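Local coordinates for secreted protein (Streptomyces lividans TK24, PDB 5LXZ) that is a galactose-oxidase-like copper-radical protein of family AA5 that probably uses molecular oxygen to oxidise small alcohols or aldehydes, at residues L40-N48 with T74-G82; N459-L467 with I541-V549. The protein carries 1 engineered substitution. All blocks are in the same frame, centred on the assembly; numbering follows the deposited sequence.

Interaction 1 of 2, residues L40-N48 with T74-G82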
# COMPACT_ATOMS: atom_id res chain seq x y z
N LEU A 40 -10.87 -9.54 6.34
CA LEU A 40 -11.06 -9.72 4.91
C LEU A 40 -9.68 -9.95 4.29
O LEU A 40 -8.76 -9.16 4.51
CB LEU A 40 -11.70 -8.50 4.31
CG LEU A 40 -11.94 -8.57 2.80
CD1 LEU A 40 -13.05 -9.54 2.51
CD2 LEU A 40 -12.20 -7.16 2.24
N MET A 41 -9.52 -11.04 3.55
CA MET A 41 -8.26 -11.39 2.92
C MET A 41 -8.50 -11.50 1.42
O MET A 41 -9.25 -12.40 0.97
CB MET A 41 -7.75 -12.70 3.50
CG MET A 41 -7.55 -12.62 5.01
SD MET A 41 -7.19 -14.19 5.79
CE MET A 41 -5.48 -14.31 5.28
N VAL A 42 -7.88 -10.64 0.64
CA VAL A 42 -8.17 -10.54 -0.77
C VAL A 42 -6.97 -10.99 -1.59
O VAL A 42 -5.86 -10.49 -1.42
CB VAL A 42 -8.58 -9.12 -1.20
CG1 VAL A 42 -9.01 -9.11 -2.65
CG2 VAL A 42 -9.69 -8.58 -0.32
N ALA A 43 -7.22 -11.98 -2.43
CA ALA A 43 -6.25 -12.43 -3.38
C ALA A 43 -6.53 -11.92 -4.77
O ALA A 43 -5.60 -11.68 -5.52
CB ALA A 43 -6.23 -13.96 -3.39
N GLY A 44 -7.79 -11.81 -5.16
CA GLY A 44 -8.08 -11.65 -6.58
C GLY A 44 -7.52 -12.88 -7.30
O GLY A 44 -7.65 -13.99 -6.78
N SER A 45 -6.88 -12.67 -8.44
CA SER A 45 -6.22 -13.77 -9.12
C SER A 45 -4.89 -14.15 -8.49
O SER A 45 -4.27 -15.13 -8.87
CB SER A 45 -6.02 -13.45 -10.60
OG SER A 45 -5.24 -12.28 -10.73
N GLY A 46 -4.43 -13.38 -7.50
CA GLY A 46 -3.33 -13.81 -6.65
C GLY A 46 -1.97 -13.68 -7.30
O GLY A 46 -1.02 -14.37 -6.89
N ASN A 47 -1.83 -12.79 -8.28
CA ASN A 47 -0.62 -12.70 -9.08
C ASN A 47 -0.22 -14.07 -9.65
O ASN A 47 0.93 -14.48 -9.57
CB ASN A 47 0.54 -12.08 -8.31
CG ASN A 47 1.65 -11.60 -9.23
OD1 ASN A 47 1.43 -11.29 -10.41
ND2 ASN A 47 2.85 -11.51 -8.72
N ASN A 48 -1.22 -14.77 -10.16
CA ASN A 48 -1.05 -16.10 -10.72
C ASN A 48 -1.66 -16.04 -12.12
O ASN A 48 -2.84 -15.79 -12.28
CB ASN A 48 -1.73 -17.09 -9.83
CG ASN A 48 -1.67 -18.49 -10.37
OD1 ASN A 48 -2.36 -18.82 -11.33
ND2 ASN A 48 -0.91 -19.33 -9.72
N THR A 74 -15.99 -13.31 -5.42
CA THR A 74 -15.16 -12.17 -5.80
C THR A 74 -15.48 -11.81 -7.24
O THR A 74 -15.12 -12.56 -8.15
CB THR A 74 -13.69 -12.48 -5.56
OG1 THR A 74 -13.59 -12.89 -4.20
CG2 THR A 74 -12.83 -11.26 -5.81
N PRO A 75 -16.12 -10.66 -7.46
CA PRO A 75 -16.68 -10.35 -8.78
C PRO A 75 -15.70 -9.88 -9.85
O PRO A 75 -16.01 -9.94 -11.06
CB PRO A 75 -17.69 -9.24 -8.45
CG PRO A 75 -17.05 -8.53 -7.30
CD PRO A 75 -16.53 -9.65 -6.46
N SER A 76 -14.53 -9.39 -9.44
CA SER A 76 -13.54 -8.82 -10.36
C SER A 76 -12.17 -9.15 -9.81
O SER A 76 -12.06 -9.60 -8.68
CB SER A 76 -13.66 -7.28 -10.44
OG SER A 76 -14.90 -6.94 -10.96
N ASP A 77 -11.15 -8.88 -10.60
CA ASP A 77 -9.78 -9.13 -10.16
C ASP A 77 -9.31 -8.00 -9.24
O ASP A 77 -8.66 -7.06 -9.69
CB ASP A 77 -8.79 -9.33 -11.30
CG ASP A 77 -7.57 -10.08 -10.85
OD1 ASP A 77 -7.43 -10.23 -9.62
OD2 ASP A 77 -6.77 -10.55 -11.69
N LEU A 78 -9.60 -8.18 -7.96
CA LEU A 78 -9.33 -7.17 -6.91
C LEU A 78 -7.92 -7.15 -6.40
O LEU A 78 -7.59 -6.39 -5.51
CB LEU A 78 -10.30 -7.32 -5.78
CG LEU A 78 -11.74 -7.19 -6.21
CD1 LEU A 78 -12.62 -7.31 -4.97
CD2 LEU A 78 -12.02 -5.93 -7.01
N PHE A 79 -7.07 -7.96 -6.99
CA PHE A 79 -5.64 -7.82 -6.84
C PHE A 79 -5.32 -6.44 -7.43
O PHE A 79 -5.88 -6.06 -8.42
CB PHE A 79 -5.05 -9.03 -7.65
CG PHE A 79 -3.60 -8.94 -7.99
CD1 PHE A 79 -2.67 -8.48 -7.09
CD2 PHE A 79 -3.17 -9.37 -9.27
CE1 PHE A 79 -1.33 -8.44 -7.44
CE2 PHE A 79 -1.86 -9.29 -9.62
CZ PHE A 79 -0.93 -8.84 -8.70
N CYS A 80 -4.42 -5.68 -6.86
CA CYS A 80 -4.09 -4.35 -7.48
C CYS A 80 -5.10 -3.24 -7.19
O CYS A 80 -5.09 -2.21 -7.85
CB CYS A 80 -3.93 -4.35 -9.05
SG CYS A 80 -2.88 -5.57 -9.88
N THR A 81 -5.99 -3.45 -6.23
CA THR A 81 -6.92 -2.40 -5.85
C THR A 81 -6.38 -1.50 -4.78
O THR A 81 -5.39 -1.81 -4.13
CB THR A 81 -8.18 -3.03 -5.22
OG1 THR A 81 -7.79 -4.01 -4.23
CG2 THR A 81 -9.02 -3.63 -6.23
N GLY A 82 -7.04 -0.35 -4.58
CA GLY A 82 -6.85 0.49 -3.42
C GLY A 82 -8.09 0.36 -2.55
O GLY A 82 -9.14 -0.08 -3.02
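The Phe79 ring carries Asn47 on one face, with Asn47 N 3.7 Å from the ring plane, over the outer part of that face. The contact joins two neighbouring blades of a galactose-oxidase-like beta propeller: the loop leading into strand 81-85 packs on the end of strand 39-44 and the turn after it. The opposite face of Phe79 holds Cys80 SG in the conformer given, so this is less certain. Asn47 CB comes in at Phe79 CZ, 3.6 Å away. The Asn47 amide plane is 36° from the ring, and its ND2 is hydrogen-bonded to Asp478 OD2. Tyr100 meets the ring edge-to-face. Asp77 carries the polar part. Its carboxylate swings anti to the backbone N (chi1 -158°) and reaches the turn. Ser45 OG gives its proton to the syn lone pair of Asp77 OD2 at 2.5 Å, and also bonds to Tyr100 OH. Ser45 N reaches Asp77 OD1 at 2.8 Å from above the carboxylate plane. With an alanine in place of Asp77, Ser45 N and OG would both lose an acceptor, and the Ala43-Gly46 turn is likely to shift against Phe79. Gly44 suits this site: its phi is positive, and a CB would strike Asp77 OD1 and Phe79 N. Beyond it, Val42 CG1 rests 3.8 Å from Leu78 CB.

Interaction 2 of 2, residues N459-L467 with I541-V549. With CU (copper (II) ion), chain B.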
# COMPACT_ATOMS: atom_id res chain seq x y z
N ASN A 459 8.27 -10.57 1.77
CA ASN A 459 8.82 -9.52 0.92
C ASN A 459 7.67 -8.86 0.18
O ASN A 459 6.74 -8.39 0.86
CB ASN A 459 10.07 -9.95 0.11
CG ASN A 459 9.82 -11.05 -0.92
OD1 ASN A 459 9.29 -10.81 -2.02
ND2 ASN A 459 10.23 -12.29 -0.59
N TYR A 460 7.72 -8.79 -1.13
CA TYR A 460 6.64 -8.23 -1.98
C TYR A 460 5.33 -8.91 -1.70
O TYR A 460 5.28 -10.10 -1.41
CB TYR A 460 7.06 -8.50 -3.42
CG TYR A 460 6.24 -7.94 -4.51
CD1 TYR A 460 5.94 -6.60 -4.51
CD2 TYR A 460 5.87 -8.73 -5.58
CE1 TYR A 460 5.24 -6.05 -5.56
CE2 TYR A 460 5.14 -8.17 -6.65
CZ TYR A 460 4.85 -6.84 -6.59
OH TYR A 460 4.13 -6.28 -7.64
N HIS A 461 4.23 -8.14 -1.74
CA HIS A 461 2.89 -8.70 -1.58
C HIS A 461 2.67 -9.33 -0.22
O HIS A 461 2.07 -10.41 -0.15
CB HIS A 461 2.57 -9.69 -2.70
CG HIS A 461 2.33 -9.06 -4.03
ND1 HIS A 461 2.34 -9.77 -5.20
CD2 HIS A 461 2.00 -7.78 -4.37
CE1 HIS A 461 2.07 -8.98 -6.21
NE2 HIS A 461 1.85 -7.77 -5.73
N SER A 462 3.10 -8.63 0.82
CA SER A 462 2.90 -9.03 2.21
C SER A 462 2.14 -7.96 2.95
O SER A 462 1.77 -6.89 2.38
CB SER A 462 4.24 -9.27 2.90
OG SER A 462 5.03 -10.18 2.19
N GLY A 463 1.85 -8.23 4.24
CA GLY A 463 1.30 -7.20 5.07
C GLY A 463 1.06 -7.68 6.47
O GLY A 463 1.36 -8.84 6.78
N SER A 464 0.50 -6.80 7.30
CA SER A 464 0.25 -7.12 8.70
C SER A 464 -0.95 -6.36 9.20
O SER A 464 -1.22 -5.23 8.75
CB SER A 464 1.46 -6.88 9.58
OG SER A 464 1.83 -5.52 9.64
N ILE A 465 -1.68 -6.99 10.11
CA ILE A 465 -2.93 -6.47 10.65
C ILE A 465 -2.97 -6.69 12.17
O ILE A 465 -2.88 -7.84 12.62
CB ILE A 465 -4.13 -7.28 10.05
CG1 ILE A 465 -4.09 -7.29 8.51
CG2 ILE A 465 -5.47 -6.82 10.61
CD1 ILE A 465 -4.43 -5.96 7.93
N LEU A 466 -3.18 -5.61 12.91
CA LEU A 466 -3.49 -5.72 14.35
C LEU A 466 -4.89 -6.26 14.55
O LEU A 466 -5.84 -5.80 13.91
CB LEU A 466 -3.40 -4.36 15.01
CG LEU A 466 -3.79 -4.23 16.48
CD1 LEU A 466 -2.86 -5.04 17.38
CD2 LEU A 466 -3.87 -2.77 16.94
N LEU A 467 -5.03 -7.24 15.43
CA LEU A 467 -6.30 -7.85 15.73
C LEU A 467 -6.88 -7.31 17.04
O LEU A 467 -6.13 -6.83 17.89
CB LEU A 467 -6.13 -9.37 15.82
CG LEU A 467 -5.51 -10.05 14.60
CD1 LEU A 467 -5.23 -11.51 14.84
CD2 LEU A 467 -6.37 -9.92 13.38
N ILE A 541 -7.97 2.90 17.87
CA ILE A 541 -7.09 2.50 16.77
C ILE A 541 -7.93 2.11 15.58
O ILE A 541 -8.78 1.21 15.66
CB ILE A 541 -6.17 1.35 17.17
CG1 ILE A 541 -5.46 1.73 18.47
CG2 ILE A 541 -5.21 1.06 16.02
CD1 ILE A 541 -4.35 0.80 18.88
N ARG A 542 -7.70 2.78 14.47
CA ARG A 542 -8.44 2.51 13.27
C ARG A 542 -7.92 1.19 12.69
O ARG A 542 -6.73 1.01 12.60
CB ARG A 542 -8.30 3.66 12.28
CG ARG A 542 -9.35 3.63 11.18
CD ARG A 542 -9.33 4.91 10.35
NE ARG A 542 -10.38 4.94 9.31
CZ ARG A 542 -11.64 5.35 9.48
NH1 ARG A 542 -12.12 5.81 10.65
NH2 ARG A 542 -12.43 5.39 8.44
N PRO A 543 -8.79 0.26 12.27
CA PRO A 543 -8.34 -1.01 11.73
C PRO A 543 -7.54 -0.82 10.47
O PRO A 543 -7.81 0.10 9.70
CB PRO A 543 -9.64 -1.76 11.41
CG PRO A 543 -10.70 -0.82 11.62
CD PRO A 543 -10.24 0.31 12.44
N SER A 544 -6.58 -1.69 10.26
CA SER A 544 -5.72 -1.60 9.09
C SER A 544 -6.43 -2.09 7.86
O SER A 544 -7.23 -3.03 7.92
CB SER A 544 -4.48 -2.47 9.29
OG SER A 544 -3.52 -1.78 10.05
N ALA A 545 -6.03 -1.53 6.73
CA ALA A 545 -6.24 -2.11 5.42
C ALA A 545 -4.87 -2.03 4.75
O ALA A 545 -4.38 -0.94 4.44
CB ALA A 545 -7.29 -1.33 4.64
N SER A 546 -4.23 -3.17 4.58
CA SER A 546 -2.84 -3.22 4.24
C SER A 546 -2.64 -3.91 2.90
O SER A 546 -3.12 -5.02 2.69
CB SER A 546 -2.12 -3.99 5.34
OG SER A 546 -0.70 -4.08 5.10
N THR A 547 -1.83 -3.30 2.04
CA THR A 547 -1.36 -3.92 0.81
C THR A 547 -0.16 -3.17 0.30
O THR A 547 -0.03 -1.98 0.53
CB THR A 547 -2.43 -3.92 -0.32
OG1 THR A 547 -2.05 -4.83 -1.36
CG2 THR A 547 -2.68 -2.52 -0.97
N HIS A 548 0.76 -3.88 -0.34
CA HIS A 548 1.91 -3.29 -0.97
C HIS A 548 2.59 -2.28 -0.09
O HIS A 548 2.95 -1.20 -0.53
CB HIS A 548 1.54 -2.66 -2.34
CG HIS A 548 1.10 -3.63 -3.38
ND1 HIS A 548 -0.11 -4.28 -3.35
CD2 HIS A 548 1.68 -4.00 -4.55
CE1 HIS A 548 -0.28 -4.97 -4.45
NE2 HIS A 548 0.81 -4.84 -5.18
N VAL A 549 2.87 -2.65 1.17
CA VAL A 549 3.65 -1.85 2.07
C VAL A 549 2.97 -0.51 2.40
O VAL A 549 3.65 0.45 2.78
CB VAL A 549 5.11 -1.59 1.57
CG1 VAL A 549 6.04 -1.47 2.76
CG2 VAL A 549 5.62 -2.70 0.66
CU CU B . 1.48 -6.04 -6.72
O HOH W 1 0.64 -6.74 -0.22
O HOH W 2 1.23 -4.30 3.02
O HOH W 3 -5.86 -3.61 12.27
O HOH W 4 -2.05 -3.17 11.80
O HOH W 5 1.68 -6.86 -8.74
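His461 and His548 both set CG anti to their carbonyl carbon (chi1 -72° and -65°), and this brings the two rings alongside each other to the same copper ion. His461 NE2 binds the copper at 2.0 Å and His548 NE2 binds it at 2.1 Å. The edge of His461 faces the ring of His548 in an offset edge-to-face pair, planes 79° apart. Water 5 and Tyr248 also bind the metal. Tyr460 belongs to the site too, but its OH is 2.8 Å from copper, longer than these bonds, and is hydrogen-bonded to Tyr248. Thr547 OG1 accepts His548 ND1 near the ring plane, which fixes the ring's rotation. His461 ND1 is hydrogen-bonded to Asp478 OD2. Away from the copper, strand 462-466 runs antiparallel to strand 545-547, which comes from the early-set part of the chain and adds to the edge of a propeller sheet beside strand 30-33. Waters 1 and 2 both donate to Ser462 O, and they accept His548 N and Val549 N. Waters 3 and 4 join Leu466 to Ser544. Gly463 faces Ser546 OG, where a CB would clash. Ile465 CD1 covers Ser544 CB at 3.7 Å. The Leu466 and Ile541 side chains meet at about a right angle. Each ND1 thus bonds to an oxygen and each NE2 is presented to copper, which joins ligands far apart in sequence, consistent with the galactose oxidase family.

How the interactions relate
Both contacts are buried, though Asn47 and Tyr460 are partly exposed. Strands 39-44 and 545-547 belong to the same five-stranded sheet, so the two contacts share one element of the fold. Interaction 1 joins blade to blade through a carboxylate, a turn and an aromatic ring. Interaction 2 sets a propeller strand, 462-466, beside the segment that the early-set region sends into the propeller, through water and metal, with direct contacts mostly apolar. They meet at the copper site. Phe79 CE1 packs 3.7 Å from His461 CE1, and Asp478 OD2 bonds to both Asn47 ND2 and His461 ND1. Interaction 1 therefore forms part of the second shell around a ligand that interaction 2 supplies.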